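PDB 6V6Y: bifunctional protein FolD from Thermus thermophilus, which probably oxidises 5,10-methylenetetrahydrofolate with NADP+ and then hydrolyses the resulting 5,10-methenyltetrahydrofolate to 10-formyltetrahydrofolate. Local coordinates for residues Glu17-Arg22 with Arg55-Arg60; Arg48-Arg53 with Leu92-Leu97; Gly141-Leu146 with Gly173-Glu178; Arg24-Thr29 with Asn268-Ala273; Ser31-Arg36 with Leu76-Ala81. One frame throughout, in Å; residues are numbered along the deposited sequence.

Contact 1: Glu17-Arg22 with Arg55-Arg60; sequences EEIRAR and RALGYR
Ile19 of helix 8-24 packs against Leu57 and Tyr59 where helix 41-57 gives way to the next strand, and its branch methyl does most of the touching. CG2 of Ile19 approaches the phenol oxygen, Tyr59 OH, to 3.6 Å and meets Leu57 CD1 at 4.0 Å. Because CG2 stands anti to the backbone N (chi1 -71° for CG1), this methyl rather than the ethyl arm comes nearest both partners. Leu57 turns the same CD1 over one face of the Tyr59 ring, 3.9 Å above its plane and offset toward the rim. A beta-branched residue, a leucine and an aromatic ring thus make a compact buried cluster. Tyr59 OH is hydrogen-bonded to the carbonyl of Met266, whose side chain also packs on Ile19 and Leu57.

The other side is looser. Arg20 bends at chi3, and its NH1 comes only to 4.1 Å from Leu57 CD2, obliquely to the guanidinium. The group seems to be occupied chiefly along its own helix, by carboxylates of Glu13 and Glu17, although the placing of NH2 is somewhat doubtful. An arginine suits this partly exposed margin, combining an aliphatic stem with a charged end.

Gly58, at a phi of 100°, closes helix 41-57 in a Schellman motif, turning the chain through Tyr59 into strand 60-66: the helix-to-strand connection of an alpha/beta domain.

Contact 2: Arg48-Arg53 with Leu92-Leu97; sequences RLKDKR and LVQLPL
Lys50 lies over Leu92 and ends beside Gln94, and these three residues carry the contact. Lys50 loses most surface here: it leaves helix 41-57 with CG anti to the carbonyl carbon (chi1 -56°) and runs extended beyond that, which carries NZ past Leu92 to Gln94. On the way its stem crosses Leu92 at about a right angle, with Lys50 CD 4.0 Å from Leu92 CD1. The leucine suits this place, since its methyl gives the aliphatic part of the lysine an apolar surface to lie on. Leu265 of helix 257-276 packs against both residues.

Gln94 supplies the polar end. Its amide oxygen OE1 is 3.7 Å from Lys50 NZ, too long for a hydrogen bond, so the two are merely neighbours, and OE1 has no polar partner in the model although the contact buries it. The chain bends at chi2, and NE2 donates to Leu95 O at 2.9 Å, in the carbonyl plane and on a lone pair, though the acceptor is tilted out of the Gln94 amide plane. That bond limits rotation of the amide and helps keep OE1 turned to the lysine. A leucine here would probably leave Leu95 O without this donor and Lys50 NZ without its neighbouring carbonyl.

The Lys50 side chain lies about 8 Å from bound NADP. Lys50 and Tyr46, whose side chain touches Gln94, form the Tyr-x-x-x-Lys signature of the tetrahydrofolate dehydrogenase/cyclohydrolase family, at its active-site cleft.

Contact 3: Gly141-Leu146 with Gly173-Glu178; sequences GVVRLL and GLLLRE
With CG1 anti to the backbone N (chi1 174°) and CG2 beside that nitrogen, Val143 sends one methyl to the carboxylate of Glu178 and the other to Leu174 and Leu175. Glu178, for its part, has a fold at chi2 (-65°) that brings its carboxylate alongside the valine. The methyl Val143 CG2 lies 3.9 Å from Leu174 CB, near the root of that side chain, and 4.2 Å from Leu175 CD2, which reaches in from the flank. Val143 CG1 meets Glu178 OE2 at 3.7 Å, a plain van der Waals touch; the carboxylate has its polar partner in Lys147, which salt-bridges the other oxygen, OE1. A valine suits the place because a short branched side chain fits between helices whose backbones come this close, 7.1 Å between the CA atoms of Val143 and Leu175. Here Glu178, at the far end of its segment, serves both as a packing arm and as a charged margin.

Around these two helices, Val142 and Leu146 of helix 137-148 rest on strand 222-225, while Leu174 of helix 168-177 packs against Leu127 of helix 121-129 and Leu176 reaches Leu184 of the second subunit.

Contact 4: Arg24-Thr29 with Asn268-Ala273; sequences RSLSFT and NTLEAA
Phe28 and Leu26 of the loop between helix 8-24 and strand 31-37 both reach helix 257-276, one with a ring edge and the other with a methyl. Ala273 CB touches the rim of the Phe28 ring near its plane, 3.5 Å from CE2 and 3.8 Å from CZ. Alanine suits the spot, its single methyl letting the ring edge come close to the helix. The second touch is methyl to methyl, Leu26 CD1 against Leu270 CD1 at 3.8 Å, the two side chains meeting at a slant.

Torsions aim these groups. In Phe28, CG sits between the backbone N and the carbonyl carbon (chi1 71°), a rotamer that turns the ring edge to the helix from an otherwise irregular backbone. Leu270 has CG anti to its backbone N (chi1 -177°), which carries CD1 out to the loop although the side chain starts off to one flank.

Further out, Leu274 packs on both Leu26 and Phe28, and Arg277 makes a cation-pi interaction with the ring. The helix itself is tied by Asn268 ND2, bonded to the carbonyls of Val116 and Phe135, and the loop by Thr29 OG1, bonded to Gly58 O.

Every touch between the segments is apolar, so here the hold probably comes from burial and shape, with the Arg277 cation-pi interaction adding to it from outside.

Contact 5: Ser31-Arg36 with Leu76-Ala81; sequences SLRVIR and LERIAA
Arg78 is the first residue of segment 76-81 to meet the strand, and it does so through its guanidinium. CG stands anti to the backbone N (chi1 -177°), and a bend at chi2 swings the group toward Arg33. There Arg78 NH2 comes in at the edge of the Arg33 guanidinium, in its plane, 3.7 Å from Arg33 NH1, and the two planes are 30° apart. The closeness of the two groups is explained by Glu64 of strand 60-66: its OE1 takes salt bridges from both of these nitrogens, so the arginines share one carboxylate oxygen. That shared acceptor probably draws the two guanidinium groups together, and the long flexible stems suit the partly exposed position.

One residue on, Ile79 turns to the interior. Its CG1 lies 4.1 Å from Ile35 CD1, the tip of the strand isoleucine, and the two side chains meet aslant. Branched aliphatic residues fit both places: Ile35 also packs on Leu75 and Leu82 of the same helix, while Ile79 touches Val106 and Ala109 of helix 103-109.

Arg33 and Ile35 thus face helix 72-84, whereas Leu32 and Val34, on the opposite face of the strand, pack on helix 41-57. Helix 72-84 connects the outer strands 60-66 and 90-93 and passes over strand 31-37 between them, a beta-alpha-beta crossover in an alpha/beta/alpha sandwich.

How the contacts relate
Contacts 1, 2 and 5 build the N-terminal catalytic range. Contacts 1 and 2 share helix 41-57, their centres about 17 Å apart; contacts 2 and 5, about 12 Å apart, meet at neighbouring strands 31-37 and 90-93. Their segments alternate along the chain, interlocking this domain. Contact 3 lies in the NAD(P)-binding range, about 29 Å from contact 5 between centres, and follows those three. Contact 4 encloses contacts 2, 3 and 5 in its loop; its centre lies only about 8 Å from that of contact 1. Two links join the ranges: the Glu18-Arg144 salt bridge ties helix 8-24 to helix 137-148, and contact 4 sets helix 257-276 against the loop after helix 8-24.

Contact 1: Glu17-Arg22 with Arg55-Arg60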
# COMPACT_ATOMS: atom_id res chain seq x y z
N GLU A 17 18.38 22.38 7.76
CA GLU A 17 19.48 22.39 8.72
C GLU A 17 20.09 21.00 8.85
O GLU A 17 21.32 20.84 8.85
CB GLU A 17 18.97 22.90 10.06
CG GLU A 17 19.82 23.97 10.75
CD GLU A 17 20.35 25.04 9.81
OE1 GLU A 17 19.53 25.69 9.11
OE2 GLU A 17 21.58 25.23 9.78
N GLU A 18 19.25 19.96 8.95
CA GLU A 18 19.75 18.59 8.98
C GLU A 18 20.54 18.25 7.73
O GLU A 18 21.58 17.56 7.80
CB GLU A 18 18.59 17.59 9.15
CG GLU A 18 18.19 17.39 10.60
CD GLU A 18 16.78 16.83 10.79
OE1 GLU A 18 16.13 17.20 11.80
OE2 GLU A 18 16.33 16.02 9.95
N ILE A 19 20.08 18.72 6.56
CA ILE A 19 20.76 18.39 5.31
C ILE A 19 22.12 19.09 5.25
O ILE A 19 23.14 18.46 4.95
CB ILE A 19 19.87 18.75 4.11
CG1 ILE A 19 18.68 17.79 4.00
CG2 ILE A 19 20.70 18.75 2.80
CD1 ILE A 19 17.63 18.22 2.97
N ARG A 20 22.15 20.40 5.54
CA ARG A 20 23.42 21.12 5.48
C ARG A 20 24.45 20.49 6.41
O ARG A 20 25.62 20.33 6.03
CB ARG A 20 23.21 22.60 5.83
CG ARG A 20 22.26 23.32 4.88
CD ARG A 20 22.18 24.80 5.16
NE ARG A 20 21.04 25.19 5.99
CZ ARG A 20 19.93 25.77 5.52
NH1 ARG A 20 19.80 26.02 4.22
NH2 ARG A 20 18.95 26.10 6.35
N ALA A 21 24.02 20.08 7.61
CA ALA A 21 24.94 19.46 8.56
C ALA A 21 25.54 18.19 7.99
O ALA A 21 26.74 17.94 8.14
CB ALA A 21 24.21 19.16 9.87
N ARG A 22 24.72 17.37 7.34
CA ARG A 22 25.20 16.08 6.87
C ARG A 22 26.13 16.22 5.67
O ARG A 22 27.00 15.38 5.45
CB ARG A 22 24.01 15.17 6.57
CG ARG A 22 24.37 13.75 6.15
CD ARG A 22 24.61 12.85 7.35
NE ARG A 22 24.98 11.50 6.92
CZ ARG A 22 26.20 11.16 6.51
NH1 ARG A 22 27.16 12.07 6.46
NH2 ARG A 22 26.45 9.91 6.13
N ARG A 55 19.83 24.01 -5.65
CA ARG A 55 21.06 24.78 -5.85
C ARG A 55 21.40 25.57 -4.60
O ARG A 55 22.56 25.57 -4.16
CB ARG A 55 20.92 25.67 -7.08
CG ARG A 55 21.08 24.88 -8.37
CD ARG A 55 20.51 25.60 -9.59
NE ARG A 55 21.56 25.67 -10.59
CZ ARG A 55 21.42 25.49 -11.89
NH1 ARG A 55 20.24 25.21 -12.42
NH2 ARG A 55 22.47 25.59 -12.67
N ALA A 56 20.39 26.17 -3.95
CA ALA A 56 20.64 26.88 -2.70
C ALA A 56 21.26 25.97 -1.65
O ALA A 56 22.06 26.44 -0.83
CB ALA A 56 19.34 27.49 -2.18
N LEU A 57 20.93 24.69 -1.65
CA LEU A 57 21.54 23.78 -0.70
C LEU A 57 22.98 23.43 -1.06
O LEU A 57 23.70 22.90 -0.21
CB LEU A 57 20.74 22.47 -0.59
CG LEU A 57 19.41 22.45 0.15
CD1 LEU A 57 18.85 21.04 0.10
CD2 LEU A 57 19.58 22.92 1.59
N GLY A 58 23.39 23.69 -2.31
CA GLY A 58 24.68 23.25 -2.81
C GLY A 58 24.66 21.99 -3.65
O GLY A 58 25.73 21.47 -3.98
N TYR A 59 23.48 21.48 -4.01
CA TYR A 59 23.41 20.32 -4.89
C TYR A 59 23.85 20.70 -6.30
O TYR A 59 23.74 21.86 -6.72
CB TYR A 59 21.99 19.77 -4.95
CG TYR A 59 21.46 19.06 -3.72
CD1 TYR A 59 22.18 19.03 -2.53
CD2 TYR A 59 20.21 18.44 -3.75
CE1 TYR A 59 21.68 18.39 -1.41
CE2 TYR A 59 19.70 17.79 -2.64
CZ TYR A 59 20.43 17.77 -1.47
OH TYR A 59 19.91 17.13 -0.36
N ARG A 60 24.33 19.71 -7.04
CA ARG A 60 24.35 19.82 -8.49
C ARG A 60 22.92 19.57 -8.97
O ARG A 60 22.38 18.47 -8.78
CB ARG A 60 25.34 18.82 -9.10
CG ARG A 60 26.75 18.80 -8.44
CD ARG A 60 27.69 17.72 -9.07
NE ARG A 60 27.50 16.38 -8.49
CZ ARG A 60 28.00 15.24 -9.00
NH1 ARG A 60 28.73 15.27 -10.11
NH2 ARG A 60 27.76 14.06 -8.41

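Contact 2: Arg48-Arg53 with Leu92-Leu97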
# COMPACT_ATOMS: atom_id res chain seq x y z
N ARG A 48 11.13 24.98 -11.35
CA ARG A 48 11.98 26.12 -11.02
C ARG A 48 12.21 26.21 -9.52
O ARG A 48 13.31 26.57 -9.07
CB ARG A 48 11.35 27.40 -11.56
CG ARG A 48 12.12 28.65 -11.21
CD ARG A 48 11.34 29.89 -11.57
NE ARG A 48 11.15 30.02 -13.01
CZ ARG A 48 10.32 30.90 -13.58
NH1 ARG A 48 9.60 31.72 -12.80
NH2 ARG A 48 10.21 30.95 -14.90
N LEU A 49 11.20 25.85 -8.73
CA LEU A 49 11.33 25.90 -7.28
C LEU A 49 12.16 24.72 -6.74
O LEU A 49 12.95 24.88 -5.81
CB LEU A 49 9.93 25.95 -6.68
CG LEU A 49 9.64 25.65 -5.23
CD1 LEU A 49 10.49 26.53 -4.32
CD2 LEU A 49 8.14 25.89 -5.01
N LYS A 50 11.99 23.53 -7.32
CA LYS A 50 12.83 22.41 -6.93
C LYS A 50 14.29 22.67 -7.28
O LYS A 50 15.19 22.42 -6.47
CB LYS A 50 12.34 21.13 -7.61
CG LYS A 50 10.87 20.82 -7.31
CD LYS A 50 10.32 19.67 -8.16
CE LYS A 50 8.84 19.36 -7.79
NZ LYS A 50 8.51 17.93 -8.01
N ASP A 51 14.55 23.18 -8.49
CA ASP A 51 15.92 23.49 -8.89
C ASP A 51 16.53 24.58 -8.01
O ASP A 51 17.65 24.43 -7.50
CB ASP A 51 15.91 23.92 -10.36
CG ASP A 51 17.30 24.17 -10.90
OD1 ASP A 51 18.21 23.33 -10.67
OD2 ASP A 51 17.47 25.19 -11.58
N LYS A 52 15.80 25.68 -7.80
CA LYS A 52 16.30 26.79 -6.99
C LYS A 52 16.69 26.33 -5.59
O LYS A 52 17.72 26.76 -5.04
CB LYS A 52 15.25 27.89 -6.91
CG LYS A 52 15.56 28.95 -5.88
CD LYS A 52 14.70 30.21 -6.06
CE LYS A 52 14.99 31.22 -4.96
NZ LYS A 52 13.81 32.11 -4.71
N ARG A 53 15.89 25.46 -4.99
CA ARG A 53 16.21 25.04 -3.63
C ARG A 53 17.36 24.04 -3.61
O ARG A 53 18.22 24.08 -2.72
CB ARG A 53 14.97 24.45 -2.97
CG ARG A 53 15.35 23.69 -1.72
CD ARG A 53 15.87 24.69 -0.65
NE ARG A 53 14.84 25.64 -0.23
CZ ARG A 53 15.01 26.58 0.70
NH1 ARG A 53 16.19 26.71 1.31
NH2 ARG A 53 14.00 27.39 1.03
N LEU A 92 14.11 12.74 -11.55
CA LEU A 92 12.77 13.21 -11.25
C LEU A 92 12.12 13.57 -12.57
O LEU A 92 12.73 14.30 -13.36
CB LEU A 92 12.85 14.43 -10.32
CG LEU A 92 11.64 15.02 -9.60
CD1 LEU A 92 12.17 16.12 -8.72
CD2 LEU A 92 10.59 15.56 -10.55
N VAL A 93 10.92 13.07 -12.82
CA VAL A 93 10.15 13.43 -14.00
C VAL A 93 8.96 14.27 -13.55
O VAL A 93 8.17 13.83 -12.70
CB VAL A 93 9.70 12.21 -14.81
CG1 VAL A 93 9.06 12.65 -16.10
CG2 VAL A 93 10.88 11.29 -15.10
N GLN A 94 8.83 15.47 -14.09
CA GLN A 94 7.77 16.38 -13.69
C GLN A 94 6.46 15.94 -14.34
O GLN A 94 6.38 15.80 -15.56
CB GLN A 94 8.13 17.81 -14.09
CG GLN A 94 7.07 18.82 -13.75
CD GLN A 94 6.82 18.89 -12.25
OE1 GLN A 94 7.76 18.97 -11.45
NE2 GLN A 94 5.55 18.85 -11.86
N LEU A 95 5.44 15.71 -13.51
CA LEU A 95 4.13 15.34 -14.03
C LEU A 95 3.25 16.57 -14.11
O LEU A 95 3.48 17.55 -13.40
CB LEU A 95 3.48 14.28 -13.14
CG LEU A 95 4.45 13.13 -12.93
CD1 LEU A 95 3.96 12.14 -11.89
CD2 LEU A 95 4.76 12.44 -14.26
N PRO A 96 2.24 16.57 -14.99
CA PRO A 96 1.81 15.47 -15.87
C PRO A 96 2.64 15.34 -17.13
O PRO A 96 3.16 16.33 -17.65
CB PRO A 96 0.39 15.87 -16.23
CG PRO A 96 0.45 17.36 -16.29
CD PRO A 96 1.45 17.79 -15.24
N LEU A 97 2.76 14.13 -17.62
CA LEU A 97 3.38 13.92 -18.91
C LEU A 97 2.35 14.11 -20.01
O LEU A 97 1.15 13.98 -19.76
CB LEU A 97 4.01 12.53 -18.96
CG LEU A 97 5.35 12.52 -18.22
CD1 LEU A 97 5.85 11.12 -17.93
CD2 LEU A 97 6.35 13.28 -19.07

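Contact 3: Gly141-Leu146 with Gly173-Glu178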
# COMPACT_ATOMS: atom_id res chain seq x y z
N GLY A 141 6.44 14.67 3.83
CA GLY A 141 6.40 16.01 4.37
C GLY A 141 5.25 16.20 5.34
O GLY A 141 5.37 16.92 6.34
N VAL A 142 4.13 15.54 5.08
CA VAL A 142 2.99 15.63 5.98
C VAL A 142 3.30 14.95 7.31
O VAL A 142 3.09 15.51 8.38
CB VAL A 142 1.74 15.03 5.31
CG1 VAL A 142 0.66 14.77 6.31
CG2 VAL A 142 1.30 15.98 4.17
N VAL A 143 3.86 13.73 7.26
CA VAL A 143 4.23 13.04 8.49
C VAL A 143 5.25 13.88 9.28
O VAL A 143 5.07 14.15 10.47
CB VAL A 143 4.77 11.63 8.18
CG1 VAL A 143 5.28 10.98 9.45
CG2 VAL A 143 3.67 10.75 7.57
N ARG A 144 6.32 14.31 8.60
CA ARG A 144 7.36 15.09 9.29
C ARG A 144 6.79 16.37 9.88
O ARG A 144 7.11 16.73 11.02
CB ARG A 144 8.51 15.40 8.33
CG ARG A 144 9.49 16.42 8.88
CD ARG A 144 10.73 15.77 9.47
NE ARG A 144 11.55 16.73 10.19
CZ ARG A 144 12.87 16.67 10.28
NH1 ARG A 144 13.54 15.68 9.68
NH2 ARG A 144 13.54 17.61 10.96
N LEU A 145 5.93 17.06 9.13
CA LEU A 145 5.32 18.28 9.65
C LEU A 145 4.56 18.01 10.94
O LEU A 145 4.71 18.75 11.93
CB LEU A 145 4.41 18.91 8.60
CG LEU A 145 3.74 20.24 8.99
CD1 LEU A 145 3.60 21.12 7.77
CD2 LEU A 145 2.35 20.00 9.62
N LEU A 146 3.73 16.94 10.97
CA LEU A 146 2.96 16.65 12.18
C LEU A 146 3.88 16.32 13.35
O LEU A 146 3.65 16.78 14.48
CB LEU A 146 1.99 15.49 11.93
CG LEU A 146 0.86 15.76 10.94
CD1 LEU A 146 0.29 14.44 10.35
CD2 LEU A 146 -0.25 16.56 11.60
N GLY A 173 0.01 4.62 4.07
CA GLY A 173 1.05 3.67 4.44
C GLY A 173 2.02 4.22 5.47
O GLY A 173 2.42 3.52 6.40
N LEU A 174 2.45 5.48 5.29
CA LEU A 174 3.38 6.07 6.25
C LEU A 174 2.72 6.28 7.61
O LEU A 174 3.36 6.06 8.65
CB LEU A 174 3.95 7.38 5.71
CG LEU A 174 4.82 7.22 4.47
CD1 LEU A 174 5.38 8.58 4.04
CD2 LEU A 174 5.96 6.22 4.72
N LEU A 175 1.45 6.69 7.64
CA LEU A 175 0.78 6.87 8.93
C LEU A 175 0.64 5.56 9.69
O LEU A 175 0.70 5.56 10.93
CB LEU A 175 -0.58 7.50 8.72
CG LEU A 175 -0.49 8.95 8.24
CD1 LEU A 175 -1.85 9.38 7.66
CD2 LEU A 175 -0.04 9.86 9.38
N LEU A 176 0.44 4.43 8.99
CA LEU A 176 0.37 3.15 9.70
C LEU A 176 1.67 2.83 10.40
O LEU A 176 1.67 2.21 11.47
CB LEU A 176 0.03 2.01 8.74
CG LEU A 176 -1.41 1.91 8.30
CD1 LEU A 176 -1.42 1.03 7.07
CD2 LEU A 176 -2.32 1.39 9.43
N ARG A 177 2.80 3.22 9.79
CA ARG A 177 4.08 3.01 10.44
C ARG A 177 4.23 3.83 11.71
O ARG A 177 5.05 3.47 12.57
CB ARG A 177 5.21 3.35 9.49
CG ARG A 177 5.37 2.44 8.33
CD ARG A 177 6.64 2.85 7.66
NE ARG A 177 6.92 2.04 6.50
CZ ARG A 177 8.14 1.86 6.01
NH1 ARG A 177 9.17 2.45 6.59
NH2 ARG A 177 8.33 1.09 4.95
N GLU A 178 3.48 4.91 11.86
CA GLU A 178 3.42 5.68 13.09
C GLU A 178 2.33 5.18 14.04
O GLU A 178 2.06 5.84 15.06
CB GLU A 178 3.19 7.17 12.80
CG GLU A 178 4.05 7.76 11.69
CD GLU A 178 5.54 7.76 12.02
OE1 GLU A 178 5.89 7.65 13.21
OE2 GLU A 178 6.36 7.86 11.08

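Contact 4: Arg24-Thr29 with Asn268-Ala273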
# COMPACT_ATOMS: atom_id res chain seq x y z
N ARG A 24 28.54 18.54 5.06
CA ARG A 24 29.92 18.77 5.48
C ARG A 24 30.63 17.46 5.82
O ARG A 24 31.81 17.28 5.49
CB ARG A 24 29.96 19.72 6.67
CG ARG A 24 29.10 20.96 6.52
CD ARG A 24 29.07 21.76 7.81
NE ARG A 24 28.26 22.98 7.69
CZ ARG A 24 27.12 23.20 8.35
NH1 ARG A 24 26.63 22.29 9.20
NH2 ARG A 24 26.45 24.34 8.16
N SER A 25 29.93 16.54 6.46
CA SER A 25 30.45 15.20 6.75
C SER A 25 30.49 14.30 5.51
O SER A 25 30.55 13.06 5.64
CB SER A 25 29.61 14.54 7.85
OG SER A 25 30.09 14.85 9.15
N LEU A 26 30.45 14.87 4.31
CA LEU A 26 30.47 14.10 3.09
C LEU A 26 31.53 14.64 2.15
O LEU A 26 31.76 15.85 2.07
CB LEU A 26 29.09 14.12 2.40
CG LEU A 26 28.05 13.19 3.03
CD1 LEU A 26 26.77 13.20 2.23
CD2 LEU A 26 28.60 11.78 3.16
N SER A 27 32.19 13.72 1.45
CA SER A 27 33.15 14.10 0.42
C SER A 27 32.45 14.82 -0.72
O SER A 27 32.79 15.96 -1.06
CB SER A 27 33.87 12.85 -0.09
OG SER A 27 34.22 12.98 -1.46
N PHE A 28 31.44 14.17 -1.30
CA PHE A 28 30.78 14.57 -2.53
C PHE A 28 29.61 15.52 -2.28
O PHE A 28 29.32 15.93 -1.15
CB PHE A 28 30.27 13.33 -3.27
CG PHE A 28 29.09 12.66 -2.59
CD1 PHE A 28 29.27 11.91 -1.43
CD2 PHE A 28 27.81 12.79 -3.10
CE1 PHE A 28 28.19 11.29 -0.81
CE2 PHE A 28 26.73 12.17 -2.48
CZ PHE A 28 26.92 11.43 -1.34
N THR A 29 28.91 15.86 -3.36
CA THR A 29 27.66 16.60 -3.31
C THR A 29 26.61 15.86 -4.13
O THR A 29 26.93 15.27 -5.18
CB THR A 29 27.87 18.04 -3.81
OG1 THR A 29 26.73 18.85 -3.49
CG2 THR A 29 28.12 18.08 -5.30
N ASN A 268 15.25 13.31 0.03
CA ASN A 268 15.30 12.06 -0.72
C ASN A 268 16.48 12.05 -1.68
O ASN A 268 16.99 10.97 -2.03
CB ASN A 268 14.00 11.84 -1.50
CG ASN A 268 12.97 11.02 -0.75
OD1 ASN A 268 13.18 10.59 0.39
ND2 ASN A 268 11.83 10.79 -1.40
N THR A 269 16.91 13.23 -2.13
CA THR A 269 18.04 13.29 -3.06
C THR A 269 19.34 12.90 -2.35
O THR A 269 20.11 12.08 -2.86
CB THR A 269 18.14 14.69 -3.67
OG1 THR A 269 16.96 14.94 -4.44
CG2 THR A 269 19.35 14.80 -4.60
N LEU A 270 19.58 13.46 -1.17
CA LEU A 270 20.66 12.98 -0.31
C LEU A 270 20.57 11.47 -0.10
O LEU A 270 21.55 10.74 -0.30
CB LEU A 270 20.61 13.71 1.03
CG LEU A 270 21.71 13.41 2.06
CD1 LEU A 270 23.09 13.23 1.39
CD2 LEU A 270 21.76 14.52 3.13
N GLU A 271 19.39 10.98 0.29
CA GLU A 271 19.26 9.58 0.64
C GLU A 271 19.61 8.69 -0.54
O GLU A 271 20.33 7.70 -0.39
CB GLU A 271 17.84 9.29 1.12
CG GLU A 271 17.61 9.65 2.58
CD GLU A 271 18.25 8.64 3.50
OE1 GLU A 271 18.69 9.05 4.60
OE2 GLU A 271 18.30 7.44 3.12
N ALA A 272 19.08 9.02 -1.73
CA ALA A 272 19.39 8.25 -2.93
C ALA A 272 20.89 8.20 -3.17
O ALA A 272 21.43 7.14 -3.52
CB ALA A 272 18.67 8.85 -4.14
N ALA A 273 21.58 9.33 -2.98
CA ALA A 273 23.03 9.37 -3.15
C ALA A 273 23.73 8.39 -2.21
O ALA A 273 24.59 7.61 -2.64
CB ALA A 273 23.54 10.79 -2.92

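Contact 5: Ser31-Arg36 with Leu76-Ala81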
# COMPACT_ATOMS: atom_id res chain seq x y z
N SER A 31 23.53 15.06 -6.68
CA SER A 31 23.25 15.56 -8.02
C SER A 31 21.84 15.17 -8.42
O SER A 31 21.51 13.98 -8.45
CB SER A 31 24.28 15.02 -9.02
OG SER A 31 23.94 15.34 -10.35
N LEU A 32 21.01 16.16 -8.75
CA LEU A 32 19.61 15.96 -9.08
C LEU A 32 19.36 16.32 -10.54
O LEU A 32 19.78 17.39 -10.99
CB LEU A 32 18.71 16.80 -8.15
CG LEU A 32 17.21 16.91 -8.45
CD1 LEU A 32 16.46 15.60 -8.19
CD2 LEU A 32 16.60 18.06 -7.64
N ARG A 33 18.69 15.44 -11.27
CA ARG A 33 18.23 15.74 -12.62
C ARG A 33 16.71 15.80 -12.63
O ARG A 33 16.05 14.84 -12.23
CB ARG A 33 18.69 14.69 -13.62
CG ARG A 33 20.12 14.76 -13.97
CD ARG A 33 20.52 16.11 -14.54
NE ARG A 33 21.96 16.21 -14.43
CZ ARG A 33 22.80 15.74 -15.35
NH1 ARG A 33 22.31 15.18 -16.45
NH2 ARG A 33 24.11 15.85 -15.17
N VAL A 34 16.17 16.89 -13.13
CA VAL A 34 14.74 17.07 -13.26
C VAL A 34 14.41 17.20 -14.73
O VAL A 34 14.96 18.06 -15.43
CB VAL A 34 14.25 18.30 -12.48
CG1 VAL A 34 12.75 18.46 -12.64
CG2 VAL A 34 14.64 18.15 -11.02
N ILE A 35 13.51 16.33 -15.21
CA ILE A 35 13.09 16.28 -16.60
C ILE A 35 11.71 16.89 -16.71
O ILE A 35 10.80 16.53 -15.95
CB ILE A 35 13.08 14.84 -17.13
CG1 ILE A 35 14.49 14.24 -17.15
CG2 ILE A 35 12.45 14.78 -18.51
CD1 ILE A 35 14.52 12.75 -17.47
N ARG A 36 11.53 17.80 -17.68
CA ARG A 36 10.22 18.37 -17.97
C ARG A 36 9.99 18.35 -19.47
O ARG A 36 10.88 18.72 -20.25
CB ARG A 36 10.10 19.81 -17.44
CG ARG A 36 9.05 20.63 -18.18
CD ARG A 36 8.68 21.93 -17.47
NE ARG A 36 9.79 22.88 -17.36
CZ ARG A 36 10.11 23.81 -18.27
NH1 ARG A 36 9.43 23.93 -19.40
NH2 ARG A 36 11.13 24.63 -18.04
N LEU A 76 12.57 7.42 -22.56
CA LEU A 76 13.09 6.21 -21.92
C LEU A 76 14.58 6.05 -22.17
O LEU A 76 15.32 5.59 -21.29
CB LEU A 76 12.33 4.98 -22.42
CG LEU A 76 10.86 4.88 -22.02
CD1 LEU A 76 10.15 3.77 -22.79
CD2 LEU A 76 10.74 4.67 -20.53
N GLU A 77 15.05 6.39 -23.37
CA GLU A 77 16.48 6.37 -23.64
C GLU A 77 17.22 7.34 -22.71
O GLU A 77 18.24 6.99 -22.10
CB GLU A 77 16.74 6.72 -25.10
CG GLU A 77 18.09 6.24 -25.64
CD GLU A 77 18.37 6.77 -27.05
OE1 GLU A 77 19.52 7.19 -27.31
OE2 GLU A 77 17.43 6.76 -27.89
N ARG A 78 16.70 8.57 -22.57
CA ARG A 78 17.37 9.54 -21.71
C ARG A 78 17.45 9.04 -20.28
O ARG A 78 18.52 9.11 -19.65
CB ARG A 78 16.66 10.88 -21.76
CG ARG A 78 17.37 11.95 -20.94
CD ARG A 78 18.88 11.98 -21.24
NE ARG A 78 19.58 13.07 -20.55
CZ ARG A 78 20.91 13.18 -20.51
NH1 ARG A 78 21.66 12.27 -21.11
NH2 ARG A 78 21.49 14.19 -19.87
N ILE A 79 16.34 8.53 -19.75
CA ILE A 79 16.32 7.98 -18.39
C ILE A 79 17.34 6.85 -18.24
O ILE A 79 18.05 6.77 -17.23
CB ILE A 79 14.90 7.52 -18.02
CG1 ILE A 79 13.97 8.73 -17.89
CG2 ILE A 79 14.93 6.70 -16.72
CD1 ILE A 79 12.52 8.39 -18.01
N ALA A 80 17.41 5.95 -19.23
CA ALA A 80 18.40 4.88 -19.16
C ALA A 80 19.81 5.44 -19.13
O ALA A 80 20.66 4.99 -18.35
CB ALA A 80 18.23 3.92 -20.34
N ALA A 81 20.08 6.46 -19.96
CA ALA A 81 21.37 7.14 -19.92
C ALA A 81 21.64 7.71 -18.53
O ALA A 81 22.76 7.56 -18.00
CB ALA A 81 21.40 8.25 -20.97